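Local structure of 4-hydroxybutyrate CoA-transferase (Porphyromonas gingivalis, 3EH7) at residues Val31-Ala36 and Val122-Leu127; Ala152-Gly157 and Leu177-Met182; Cys316-Leu321 and Pro374-Gly379; Gly323-Glu328 and Val382-Asn387. The protein probably transfers coenzyme A between acyl-CoA thioesters and small carboxylates such as acetate or 4-hydroxybutyrate. All blocks are in the same frame, centred on the assembly; numbering follows the deposited sequence.

Contacts 1 and 2 lie in the parallel sheet of the N-terminal family region. Strands 122-127 and 154-160 are neighbours, so the two contacts touch. Contact 1 is fully buried. Contact 2 is mostly buried, but opens to solvent at His153, with Asp178 partly exposed. Contacts 3 and 4 belong to the C-terminal family region and share a small mixed sheet, with centres about 8 Å apart. Strands 318-320 and 325-326 join them, and both contacts reach the second subunit. Contact 3 is partly exposed and held largely by carboxylates and water. Contact 4 is buried, with a bulged antiparallel pairing. Contacts 2 and 3 are the farthest apart, with centres about 43 Å apart.

Contact 1. Residues Val31-Ala36 and Val122-Leu127; sequences VALSHA and VAIVQL
Val31-Leu33 and Val122-Ile124 pair as neighbouring strands in the six-stranded parallel sheet of the N-terminal family region. Their axes run 18° apart. The register is Val31 with Val122, Ala32 with Ala123 and Leu33 with Ile124. Ala32 bonds strand 122-127 through both its N and its O. Its N donates to Val122 O (2.8 Å), and its O accepts from Ile124 N (2.9 Å). Both bonds are nearly straight. Ser34 N then reaches Ile124 O (3.1 Å) by a more bent bond.

Val31, Leu33, Val122 and Ile124 face one side of the sheet. Val31 CG1 lies 3.9 Å from Ile124 CD1. Leu33 lies alongside Ile124, with CD2 at 3.8 Å from Ile124 CB. Helix 41-49 covers Leu33 and Ile124 on this face. Ala32 and Ala123 point to the other face, where helix 145-151 packs on Ala32.

The strand ends with Leu33, and Ser34 is the first residue beyond it. Here OG is anti to the carbonyl carbon (chi1 -71°), which turns the hydroxyl onto strand 122-127. OG accepts from Gln126 N at 2.9 Å. It also lies close to Val125, with OG 3.1 Å from Val125 CA. A water lies within hydrogen-bonding distance of both Ser34 OG and Gln126 O. The side-chain amide of Gln126 turns to other partners, Asn160 and the carbonyl of Gly38.

The hydroxyl of Ser34 thus takes over from a main-chain carbonyl. It satisfies the buried Gln126 N-H where the first strand has already ended.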
loop_
_atom_site.group_PDB
_atom_site.type_symbol
_atom_site.label_atom_id
_atom_site.label_comp_id
_atom_site.label_asym_id
_atom_site.label_seq_id
_atom_site.Cartn_x
_atom_site.Cartn_y
_atom_site.Cartn_z
ATOM N N VAL A 31 -23.725 -10.916 11.452
ATOM C CA VAL A 31 -23.781 -12.265 10.897
ATOM C C VAL A 31 -22.948 -12.258 9.642
ATOM O O VAL A 31 -23.193 -11.438 8.768
ATOM C CB VAL A 31 -25.226 -12.635 10.516
ATOM C CG1 VAL A 31 -25.296 -14.055 9.984
ATOM C CG2 VAL A 31 -26.147 -12.446 11.695
ATOM N N ALA A 32 -21.944 -13.136 9.575
ATOM C CA ALA A 32 -21.112 -13.289 8.385
ATOM C C ALA A 32 -21.638 -14.485 7.595
ATOM O O ALA A 32 -22.065 -15.476 8.186
ATOM C CB ALA A 32 -19.672 -13.506 8.775
ATOM N N LEU A 33 -21.647 -14.374 6.273
ATOM C CA LEU A 33 -22.135 -15.442 5.395
ATOM C C LEU A 33 -21.014 -15.859 4.523
ATOM O O LEU A 33 -20.201 -15.027 4.178
ATOM C CB LEU A 33 -23.252 -14.944 4.476
ATOM C CG LEU A 33 -24.547 -14.413 5.096
ATOM C CD1 LEU A 33 -25.488 -14.017 3.984
ATOM C CD2 LEU A 33 -25.177 -15.447 5.985
ATOM N N SER A 34 -20.991 -17.130 4.130
ATOM C CA SER A 34 -20.066 -17.562 3.081
ATOM C C SER A 34 -20.140 -16.633 1.880
ATOM O O SER A 34 -21.222 -16.210 1.467
ATOM C CB SER A 34 -20.344 -18.999 2.608
ATOM O OG SER A 34 -20.008 -19.975 3.555
ATOM N N HIS A 35 -18.973 -16.329 1.331
ATOM C CA HIS A 35 -18.816 -15.358 0.259
ATOM C C HIS A 35 -19.321 -15.856 -1.093
ATOM O O HIS A 35 -19.229 -17.037 -1.404
ATOM C CB HIS A 35 -17.325 -14.981 0.131
ATOM C CG HIS A 35 -17.049 -13.909 -0.869
ATOM N ND1 HIS A 35 -17.786 -12.746 -0.926
ATOM C CD2 HIS A 35 -16.082 -13.789 -1.812
ATOM C CE1 HIS A 35 -17.309 -11.971 -1.887
ATOM N NE2 HIS A 35 -16.284 -12.587 -2.453
ATOM N N ALA A 36 -19.842 -14.919 -1.890
ATOM C CA ALA A 36 -20.097 -15.101 -3.325
ATOM C C ALA A 36 -20.918 -16.356 -3.646
ATOM O O ALA A 36 -22.087 -16.453 -3.233
ATOM C CB ALA A 36 -18.756 -15.030 -4.153
ATOM N N VAL A 122 -22.169 -14.402 14.564
ATOM C CA VAL A 122 -22.710 -15.589 13.922
ATOM C C VAL A 122 -22.067 -15.765 12.547
ATOM O O VAL A 122 -21.952 -14.802 11.789
ATOM C CB VAL A 122 -24.221 -15.490 13.777
ATOM C CG1 VAL A 122 -24.787 -16.743 13.109
ATOM C CG2 VAL A 122 -24.854 -15.315 15.130
ATOM N N ALA A 123 -21.603 -16.980 12.259
ATOM C CA ALA A 123 -21.086 -17.338 10.941
ATOM C C ALA A 123 -22.042 -18.369 10.376
ATOM O O ALA A 123 -22.272 -19.415 11.000
ATOM C CB ALA A 123 -19.675 -17.932 11.037
ATOM N N ILE A 124 -22.634 -18.071 9.226
ATOM C CA ILE A 124 -23.426 -19.067 8.514
ATOM C C ILE A 124 -22.590 -19.443 7.296
ATOM O O ILE A 124 -22.471 -18.655 6.351
ATOM C CB ILE A 124 -24.818 -18.576 8.112
ATOM C CG1 ILE A 124 -25.527 -17.895 9.272
ATOM C CG2 ILE A 124 -25.687 -19.752 7.703
ATOM C CD1 ILE A 124 -26.948 -17.426 8.933
ATOM N N VAL A 125 -21.996 -20.636 7.339
ATOM C CA VAL A 125 -21.160 -21.078 6.254
ATOM C C VAL A 125 -21.734 -22.302 5.538
ATOM O O VAL A 125 -22.193 -23.246 6.176
ATOM C CB VAL A 125 -19.693 -21.301 6.717
ATOM C CG1 VAL A 125 -19.080 -19.947 7.092
ATOM C CG2 VAL A 125 -19.587 -22.330 7.855
ATOM N N GLN A 126 -21.677 -22.271 4.208
ATOM C CA GLN A 126 -21.998 -23.428 3.405
ATOM C C GLN A 126 -20.788 -24.382 3.288
ATOM O O GLN A 126 -19.664 -23.952 3.063
ATOM C CB GLN A 126 -22.529 -23.023 2.037
ATOM C CG GLN A 126 -23.085 -24.207 1.306
ATOM C CD GLN A 126 -23.489 -23.941 -0.115
ATOM O OE1 GLN A 126 -23.802 -24.884 -0.833
ATOM N NE2 GLN A 126 -23.514 -22.668 -0.531
ATOM N N LEU A 127 -21.053 -25.675 3.465
ATOM C CA LEU A 127 -20.010 -26.693 3.512
ATOM C C LEU A 127 -20.353 -27.916 2.676
ATOM O O LEU A 127 -21.522 -28.200 2.393
ATOM C CB LEU A 127 -19.774 -27.133 4.960
ATOM C CG LEU A 127 -19.465 -26.088 6.042
ATOM C CD1 LEU A 127 -19.679 -26.718 7.433
ATOM C CD2 LEU A 127 -18.044 -25.508 5.913
HETATM O O HOH W 1 -18.006 -21.440 2.986
#

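Contact 2. Residues Ala152-Gly157 and Leu177-Met182; sequences AHLVIG and LDYIVM
Backbone hydrogen bonds from Val155 O and from Gly157 N and O join strands 154-160 and 179-183 of the parallel N-terminal sheet. Gly157 bonds strand 179-183 through both N and O. Its N donates to Tyr179 O (2.9 Å) and its O accepts from Val181 N (2.9 Å), each nearly straight. Val155 O receives two donors. Tyr179 N comes in the carbonyl plane at 3.2 Å. Asp178 N is nearer, but its bond is bent, with 133° at the hydrogen, and it is tilted from that plane.

One side chain joins the backbone pattern. Asp178 OD2 accepts from Val155 N (2.8 Å) through its anti lone pair. Its CG is anti to the carbonyl carbon (chi1 -59°), which brings the carboxylate across to the first strand. A water donates to both Asp178 OD2 and His153 O.

Apolar contacts lie on both faces. Leu154 CD1 meets the edge of the Tyr179 ring, near its plane, at 3.5 Å from CE2. The ring also stacks on His24. Farther along, Ile156 CG2 touches Val181 CG2, and helix 18-22 packs on both residues. On the other face Leu177 CD2 lies 3.8 Å from Val155 CG1 and 4.0 Å from Gly157 CA. Gly157 has no side chain, so the leucine rests directly on its backbone.

In a regular parallel pairing Val155 N would meet Leu177 O. That oxygen bonds Arg14, and the Asp178 carboxylate appears to take its place. An N-H and a water both donate to its OD2, which probably supports the ionised form.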
loop_
_atom_site.group_PDB
_atom_site.type_symbol
_atom_site.label_atom_id
_atom_site.label_comp_id
_atom_site.label_asym_id
_atom_site.label_seq_id
_atom_site.Cartn_x
_atom_site.Cartn_y
_atom_site.Cartn_z
ATOM N N ALA A 152 -16.391 -17.144 15.206
ATOM C CA ALA A 152 -17.717 -16.668 15.631
ATOM C C ALA A 152 -18.206 -17.404 16.854
ATOM O O ALA A 152 -17.975 -18.593 17.015
ATOM C CB ALA A 152 -18.729 -16.795 14.520
ATOM N N HIS A 153 -18.948 -16.670 17.674
ATOM C CA HIS A 153 -19.576 -17.166 18.894
ATOM C C HIS A 153 -20.513 -18.334 18.573
ATOM O O HIS A 153 -20.590 -19.326 19.321
ATOM C CB HIS A 153 -20.369 -16.001 19.492
ATOM C CG HIS A 153 -20.469 -16.015 20.981
ATOM N ND1 HIS A 153 -19.373 -15.858 21.805
ATOM C CD2 HIS A 153 -21.547 -16.098 21.802
ATOM C CE1 HIS A 153 -19.762 -15.888 23.069
ATOM N NE2 HIS A 153 -21.077 -16.036 23.097
ATOM N N LEU A 154 -21.235 -18.205 17.462
ATOM C CA LEU A 154 -22.214 -19.206 16.995
ATOM C C LEU A 154 -21.947 -19.508 15.528
ATOM O O LEU A 154 -21.772 -18.588 14.727
ATOM C CB LEU A 154 -23.656 -18.690 17.165
ATOM C CG LEU A 154 -24.837 -19.589 16.753
ATOM C CD1 LEU A 154 -25.098 -20.730 17.742
ATOM C CD2 LEU A 154 -26.111 -18.756 16.607
ATOM N N VAL A 155 -21.898 -20.791 15.198
ATOM C CA VAL A 155 -21.584 -21.237 13.879
ATOM C C VAL A 155 -22.697 -22.151 13.398
ATOM O O VAL A 155 -23.032 -23.171 14.043
ATOM C CB VAL A 155 -20.213 -21.977 13.826
ATOM C CG1 VAL A 155 -19.894 -22.409 12.387
ATOM C CG2 VAL A 155 -19.094 -21.080 14.372
ATOM N N ILE A 156 -23.292 -21.751 12.276
ATOM C CA ILE A 156 -24.272 -22.562 11.554
ATOM C C ILE A 156 -23.606 -23.048 10.274
ATOM O O ILE A 156 -23.129 -22.228 9.461
ATOM C CB ILE A 156 -25.525 -21.759 11.166
ATOM C CG1 ILE A 156 -26.174 -21.178 12.412
ATOM C CG2 ILE A 156 -26.494 -22.629 10.370
ATOM C CD1 ILE A 156 -27.136 -20.037 12.114
ATOM N N GLY A 157 -23.549 -24.367 10.118
ATOM C CA GLY A 157 -23.002 -24.987 8.930
ATOM C C GLY A 157 -24.128 -25.492 8.054
ATOM O O GLY A 157 -24.915 -26.332 8.478
ATOM N N LEU A 177 -19.546 -27.072 14.667
ATOM C CA LEU A 177 -20.806 -26.490 14.225
ATOM C C LEU A 177 -21.842 -26.556 15.329
ATOM O O LEU A 177 -22.148 -27.644 15.812
ATOM C CB LEU A 177 -21.343 -27.265 13.028
ATOM C CG LEU A 177 -20.416 -27.430 11.839
ATOM C CD1 LEU A 177 -21.119 -28.234 10.765
ATOM C CD2 LEU A 177 -19.991 -26.080 11.371
ATOM N N ASP A 178 -22.400 -25.410 15.716
ATOM C CA ASP A 178 -23.448 -25.381 16.737
ATOM C C ASP A 178 -24.758 -25.899 16.169
ATOM O O ASP A 178 -25.472 -26.660 16.832
ATOM C CB ASP A 178 -23.614 -23.976 17.283
ATOM C CG ASP A 178 -22.336 -23.462 17.898
ATOM O OD1 ASP A 178 -21.922 -24.048 18.901
ATOM O OD2 ASP A 178 -21.706 -22.542 17.343
ATOM N N TYR A 179 -25.062 -25.519 14.935
ATOM C CA TYR A 179 -26.179 -26.125 14.225
ATOM C C TYR A 179 -25.791 -26.524 12.834
ATOM O O TYR A 179 -24.918 -25.913 12.221
ATOM C CB TYR A 179 -27.370 -25.185 14.169
ATOM C CG TYR A 179 -27.793 -24.736 15.524
ATOM C CD1 TYR A 179 -28.699 -25.486 16.275
ATOM C CD2 TYR A 179 -27.272 -23.566 16.078
ATOM C CE1 TYR A 179 -29.082 -25.074 17.547
ATOM C CE2 TYR A 179 -27.646 -23.150 17.340
ATOM C CZ TYR A 179 -28.545 -23.895 18.067
ATOM O OH TYR A 179 -28.914 -23.466 19.311
ATOM N N ILE A 180 -26.427 -27.593 12.379
ATOM C CA ILE A 180 -26.238 -28.117 11.032
ATOM C C ILE A 180 -27.575 -28.070 10.278
ATOM O O ILE A 180 -28.591 -28.589 10.737
ATOM C CB ILE A 180 -25.719 -29.555 11.048
ATOM C CG1 ILE A 180 -24.310 -29.603 11.636
ATOM C CG2 ILE A 180 -25.696 -30.125 9.636
ATOM C CD1 ILE A 180 -23.917 -31.018 12.109
ATOM N N VAL A 181 -27.559 -27.430 9.122
ATOM C CA VAL A 181 -28.736 -27.354 8.290
ATOM C C VAL A 181 -28.469 -28.134 7.001
ATOM O O VAL A 181 -27.580 -27.763 6.221
ATOM C CB VAL A 181 -29.047 -25.877 7.992
ATOM C CG1 VAL A 181 -30.170 -25.778 6.961
ATOM C CG2 VAL A 181 -29.396 -25.147 9.292
HETATM N N MSE A 182 -29.204 -29.219 6.777
HETATM C CA MSE A 182 -28.963 -30.012 5.569
HETATM C C MSE A 182 -29.569 -29.336 4.327
HETATM O O MSE A 182 -30.606 -28.671 4.402
HETATM C CB MSE A 182 -29.479 -31.463 5.726
HETATM C CG MSE A 182 -28.817 -32.296 6.870
HETATM SE SE MSE A 182 -26.887 -32.276 6.859
HETATM C CE MSE A 182 -26.663 -33.080 5.073
HETATM O O HOH W 2 -19.232 -21.817 18.003
#

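Contact 3. Residues Cys316-Leu321 and Pro374-Gly379; sequences CIEIDL and PIIAEG
Glu318 and Asp320 reach from strand 318-320 to the loop 374-379 beside a small mixed sheet. Ile317 and Glu318 both face Val326, a classic beta bulge. The touching parts of the two segments run in roughly opposite directions.

Glu318 makes the direct hydrogen bond. Its CG lies between the backbone N and the carbonyl carbon (chi1 65°), and the chain is extended beyond. This carries OE2 to Ala377 N at 2.7 Å. The bond is nearly straight and arrives on the syn side, 25° out of the carboxylate plane. A water donates to Glu318 OE1 and to Ile375 O, so both oxygens face the loop.

Across the contact Asp320 works mostly through water. One water donates to its OD2 and accepts from Ile376 N. A second links OD2 more loosely to Pro374 O. OD1 turns back to its own chain and accepts from Met322 N and Gln324 N. The CG2 methyl of Ile376 lies against Asp320, 3.8 Å from OD2.

Pro374 adds apolar packing. Helix 419-433 touches both Pro374 and Leu321, and its Arg432 donates to Pro374 O. Across the contact, Leu321 CD1 lies 4.0 Å from Pro374 CA.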
loop_
_atom_site.group_PDB
_atom_site.type_symbol
_atom_site.label_atom_id
_atom_site.label_comp_id
_atom_site.label_asym_id
_atom_site.label_seq_id
_atom_site.Cartn_x
_atom_site.Cartn_y
_atom_site.Cartn_z
ATOM N N CYS A 316 -11.218 -1.208 -12.947
ATOM C CA CYS A 316 -11.637 -0.184 -11.992
ATOM C C CYS A 316 -12.706 0.705 -12.663
ATOM O O CYS A 316 -13.026 0.501 -13.830
ATOM C CB CYS A 316 -10.404 0.594 -11.543
ATOM S SG CYS A 316 -9.626 1.410 -12.912
ATOM N N ILE A 317 -13.272 1.654 -11.933
ATOM C CA ILE A 317 -14.322 2.545 -12.451
ATOM C C ILE A 317 -13.688 3.706 -13.193
ATOM O O ILE A 317 -14.132 4.079 -14.283
ATOM C CB ILE A 317 -15.202 3.129 -11.296
ATOM C CG1 ILE A 317 -15.877 2.001 -10.527
ATOM C CG2 ILE A 317 -16.246 4.164 -11.800
ATOM C CD1 ILE A 317 -16.644 0.991 -11.382
ATOM N N GLU A 318 -12.664 4.313 -12.596
ATOM C CA GLU A 318 -11.984 5.428 -13.262
ATOM C C GLU A 318 -10.552 5.559 -12.778
ATOM O O GLU A 318 -10.188 5.067 -11.694
ATOM C CB GLU A 318 -12.750 6.749 -13.087
ATOM C CG GLU A 318 -12.821 7.236 -11.658
ATOM C CD GLU A 318 -13.655 8.510 -11.440
ATOM O OE1 GLU A 318 -14.103 9.172 -12.407
ATOM O OE2 GLU A 318 -13.837 8.859 -10.252
ATOM N N ILE A 319 -9.750 6.205 -13.615
ATOM C CA ILE A 319 -8.369 6.551 -13.307
ATOM C C ILE A 319 -8.118 7.982 -13.753
ATOM O O ILE A 319 -8.556 8.405 -14.846
ATOM C CB ILE A 319 -7.360 5.561 -13.919
ATOM C CG1 ILE A 319 -5.926 6.030 -13.646
ATOM C CG2 ILE A 319 -7.509 5.461 -15.403
ATOM C CD1 ILE A 319 -4.906 4.973 -13.798
ATOM N N ASP A 320 -7.504 8.769 -12.878
ATOM C CA ASP A 320 -7.257 10.156 -13.208
ATOM C C ASP A 320 -5.922 10.294 -13.911
ATOM O O ASP A 320 -5.167 9.333 -14.025
ATOM C CB ASP A 320 -7.453 11.112 -12.025
ATOM C CG ASP A 320 -6.329 11.084 -11.003
ATOM O OD1 ASP A 320 -5.293 10.429 -11.210
ATOM O OD2 ASP A 320 -6.520 11.740 -9.955
ATOM N N LEU A 321 -5.650 11.486 -14.396
ATOM C CA LEU A 321 -4.445 11.725 -15.202
ATOM C C LEU A 321 -3.127 11.566 -14.433
ATOM O O LEU A 321 -2.059 11.549 -15.053
ATOM C CB LEU A 321 -4.522 13.101 -15.869
ATOM C CG LEU A 321 -5.536 13.194 -17.012
ATOM C CD1 LEU A 321 -5.587 14.585 -17.593
ATOM C CD2 LEU A 321 -5.253 12.159 -18.099
ATOM N N PRO A 374 -9.777 13.760 -15.895
ATOM C CA PRO A 374 -8.872 14.763 -15.350
ATOM C C PRO A 374 -8.836 14.771 -13.806
ATOM O O PRO A 374 -7.777 14.972 -13.223
ATOM C CB PRO A 374 -9.414 16.076 -15.906
ATOM C CG PRO A 374 -10.805 15.779 -16.360
ATOM C CD PRO A 374 -10.928 14.334 -16.612
ATOM N N ILE A 375 -9.982 14.543 -13.164
ATOM C CA ILE A 375 -10.094 14.551 -11.705
ATOM C C ILE A 375 -11.074 13.453 -11.332
ATOM O O ILE A 375 -12.086 13.262 -12.001
ATOM C CB ILE A 375 -10.620 15.913 -11.151
ATOM C CG1 ILE A 375 -9.612 17.022 -11.375
ATOM C CG2 ILE A 375 -10.884 15.839 -9.641
ATOM C CD1 ILE A 375 -10.279 18.361 -11.493
ATOM N N ILE A 376 -10.780 12.710 -10.280
ATOM C CA ILE A 376 -11.705 11.664 -9.850
ATOM C C ILE A 376 -13.051 12.274 -9.471
ATOM O O ILE A 376 -13.154 13.470 -9.237
ATOM C CB ILE A 376 -11.153 10.814 -8.672
ATOM C CG1 ILE A 376 -11.017 11.654 -7.378
ATOM C CG2 ILE A 376 -9.815 10.129 -9.076
ATOM C CD1 ILE A 376 -10.490 10.823 -6.144
ATOM N N ALA A 377 -14.077 11.447 -9.394
ATOM C CA ALA A 377 -15.390 11.949 -9.044
ATOM C C ALA A 377 -15.398 12.463 -7.596
ATOM O O ALA A 377 -14.646 12.001 -6.746
ATOM C CB ALA A 377 -16.457 10.874 -9.257
ATOM N N GLU A 378 -16.239 13.460 -7.350
ATOM C CA GLU A 378 -16.404 14.085 -6.049
ATOM C C GLU A 378 -16.666 13.039 -4.978
ATOM O O GLU A 378 -17.594 12.278 -5.099
ATOM C CB GLU A 378 -17.617 15.003 -6.141
ATOM C CG GLU A 378 -17.973 15.710 -4.896
ATOM C CD GLU A 378 -17.230 16.995 -4.776
ATOM O OE1 GLU A 378 -16.113 17.090 -5.346
ATOM O OE2 GLU A 378 -17.777 17.899 -4.107
ATOM N N GLY A 379 -15.835 12.989 -3.946
ATOM C CA GLY A 379 -16.012 12.034 -2.866
ATOM C C GLY A 379 -15.597 10.606 -3.168
ATOM O O GLY A 379 -15.743 9.733 -2.310
HETATM O O HOH W 3 -14.592 11.700 -12.713
HETATM O O HOH W 4 -8.173 13.531 -9.223
HETATM O O HOH W 5 -6.019 14.890 -10.647
#

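Contact 4. Residues Gly323-Glu328 and Val382-Asn387; sequences GQVVSE and VTTLRN
Gly323 meets Arg386 where the first segment begins, with its O 3.7 Å from Arg386 CA. The aliphatic base of the arginine side chain lies against this turn.

Gln324 comes next. Its CG rests 4.0 Å from Arg386 CB. Its side chain crosses that of Val382 at about a right angle, with OE1 3.6 Å from Val382 CG2. A water donates to Gln324 OE1 and accepts from Arg386 N. The amide is also held across the dimer interface. OE1 accepts from Val382 N of the second subunit, and NE2 donates to Ala380 O of that subunit.

Val325 carries the main pairing. Its N donates to Thr384 O at 3.2 Å. Its O accepts from Thr383 N at 2.8 Å, nearly straight, and more weakly from Thr384 N. The side chains of Val325 and Thr384 lie side by side, with their CB atoms 3.8 Å apart. Helix 341-350 packs on both.

Val326 turns its side chain away from the second segment, towards Glu318 and Ile376. Ser327 then meets Thr383. The threonine OG1 lies between its backbone N and carbonyl carbon (chi1 56°), which places it beside Ser327 N. Ser327 N makes a weak, bent bond to Thr383 OG1 (3.0 Å). The methyl CG2 of Thr383 is close to Ser327 O, at 3.2 Å. Ser327 OG is hydrogen-bonded to Gln341 OE1.

Thr383 and Thr384 both face Val325. This is a classic beta bulge in an antiparallel pair, on the weakly bonded strand 382-384 at the edge of the sheet within this chain, where Val382 meets Val382 of the second subunit.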
loop_
_atom_site.group_PDB
_atom_site.type_symbol
_atom_site.label_atom_id
_atom_site.label_comp_id
_atom_site.label_asym_id
_atom_site.label_seq_id
_atom_site.Cartn_x
_atom_site.Cartn_y
_atom_site.Cartn_z
ATOM N N GLY A 323 -2.785 8.998 -12.322
ATOM C CA GLY A 323 -2.742 7.576 -12.095
ATOM C C GLY A 323 -3.496 7.102 -10.856
ATOM O O GLY A 323 -3.365 5.947 -10.516
ATOM N N GLN A 324 -4.272 7.947 -10.162
ATOM C CA GLN A 324 -5.047 7.425 -9.007
ATOM C C GLN A 324 -6.173 6.543 -9.541
ATOM O O GLN A 324 -6.835 6.927 -10.481
ATOM C CB GLN A 324 -5.677 8.525 -8.142
ATOM C CG GLN A 324 -4.792 9.707 -7.830
ATOM C CD GLN A 324 -5.335 10.538 -6.710
ATOM O OE1 GLN A 324 -5.093 10.230 -5.521
ATOM N NE2 GLN A 324 -6.047 11.625 -7.058
ATOM N N VAL A 325 -6.412 5.402 -8.891
ATOM C CA VAL A 325 -7.355 4.394 -9.329
ATOM C C VAL A 325 -8.500 4.335 -8.350
ATOM O O VAL A 325 -8.282 4.210 -7.133
ATOM C CB VAL A 325 -6.683 3.013 -9.378
ATOM C CG1 VAL A 325 -7.730 1.843 -9.542
ATOM C CG2 VAL A 325 -5.619 2.991 -10.494
ATOM N N VAL A 326 -9.708 4.477 -8.870
ATOM C CA VAL A 326 -10.921 4.331 -8.084
ATOM C C VAL A 326 -11.632 3.065 -8.557
ATOM O O VAL A 326 -11.983 2.931 -9.728
ATOM C CB VAL A 326 -11.835 5.529 -8.275
ATOM C CG1 VAL A 326 -13.159 5.336 -7.572
ATOM C CG2 VAL A 326 -11.112 6.803 -7.801
ATOM N N SER A 327 -11.824 2.147 -7.629
ATOM C CA SER A 327 -12.529 0.916 -7.881
ATOM C C SER A 327 -13.535 0.679 -6.746
ATOM O O SER A 327 -13.149 0.398 -5.625
ATOM C CB SER A 327 -11.523 -0.208 -7.937
ATOM O OG SER A 327 -12.210 -1.394 -8.233
ATOM N N GLU A 328 -14.817 0.820 -7.039
ATOM C CA GLU A 328 -15.881 0.626 -6.054
ATOM C C GLU A 328 -16.915 -0.349 -6.675
ATOM O O GLU A 328 -16.813 -0.717 -7.856
ATOM C CB GLU A 328 -16.501 1.992 -5.642
ATOM C CG GLU A 328 -15.511 3.025 -4.894
ATOM C CD GLU A 328 -15.960 4.549 -4.971
ATOM O OE1 GLU A 328 -16.667 4.926 -5.954
ATOM O OE2 GLU A 328 -15.608 5.374 -4.085
ATOM N N VAL A 382 -10.164 6.563 -3.515
ATOM C CA VAL A 382 -9.004 5.980 -4.141
ATOM C C VAL A 382 -8.744 4.584 -3.559
ATOM O O VAL A 382 -8.792 4.399 -2.344
ATOM C CB VAL A 382 -7.747 6.909 -4.018
ATOM C CG1 VAL A 382 -6.513 6.202 -4.562
ATOM C CG2 VAL A 382 -7.992 8.236 -4.777
ATOM N N THR A 383 -8.521 3.591 -4.421
ATOM C CA THR A 383 -8.300 2.230 -3.955
ATOM C C THR A 383 -6.919 1.705 -4.291
ATOM O O THR A 383 -6.431 0.784 -3.616
ATOM C CB THR A 383 -9.401 1.238 -4.420
ATOM O OG1 THR A 383 -9.517 1.271 -5.846
ATOM C CG2 THR A 383 -10.773 1.633 -3.786
ATOM N N THR A 384 -6.278 2.289 -5.293
ATOM C CA THR A 384 -4.860 2.037 -5.562
ATOM C C THR A 384 -4.170 3.384 -5.775
ATOM O O THR A 384 -4.662 4.196 -6.538
ATOM C CB THR A 384 -4.673 1.086 -6.786
ATOM O OG1 THR A 384 -5.244 -0.199 -6.476
ATOM C CG2 THR A 384 -3.235 0.884 -7.099
ATOM N N LEU A 385 -3.051 3.624 -5.076
ATOM C CA LEU A 385 -2.413 4.941 -5.013
ATOM C C LEU A 385 -1.726 5.268 -6.334
ATOM O O LEU A 385 -1.227 4.367 -7.028
ATOM C CB LEU A 385 -1.362 4.976 -3.868
ATOM C CG LEU A 385 -1.890 4.829 -2.423
ATOM C CD1 LEU A 385 -0.750 4.437 -1.438
ATOM C CD2 LEU A 385 -2.574 6.140 -1.989
ATOM N N ARG A 386 -1.648 6.538 -6.681
ATOM C CA ARG A 386 -0.927 6.899 -7.907
ATOM C C ARG A 386 0.540 6.401 -7.879
ATOM O O ARG A 386 1.113 6.055 -8.909
ATOM C CB ARG A 386 -0.987 8.400 -8.181
ATOM C CG ARG A 386 -0.072 9.202 -7.324
ATOM C CD ARG A 386 -0.072 10.710 -7.596
ATOM N NE ARG A 386 0.735 11.334 -6.549
ATOM C CZ ARG A 386 1.131 12.596 -6.530
ATOM N NH1 ARG A 386 0.782 13.452 -7.491
ATOM N NH2 ARG A 386 1.864 13.011 -5.521
ATOM N N ASN A 387 1.124 6.364 -6.693
ATOM C CA ASN A 387 2.510 5.906 -6.508
ATOM C C ASN A 387 2.685 4.431 -6.760
ATOM O O ASN A 387 3.809 3.997 -6.865
ATOM C CB ASN A 387 3.057 6.237 -5.097
ATOM C CG ASN A 387 3.225 7.742 -4.850
ATOM O OD1 ASN A 387 3.016 8.556 -5.745
ATOM N ND2 ASN A 387 3.608 8.111 -3.640
HETATM O O HOH W 6 -3.057 8.390 -4.980
#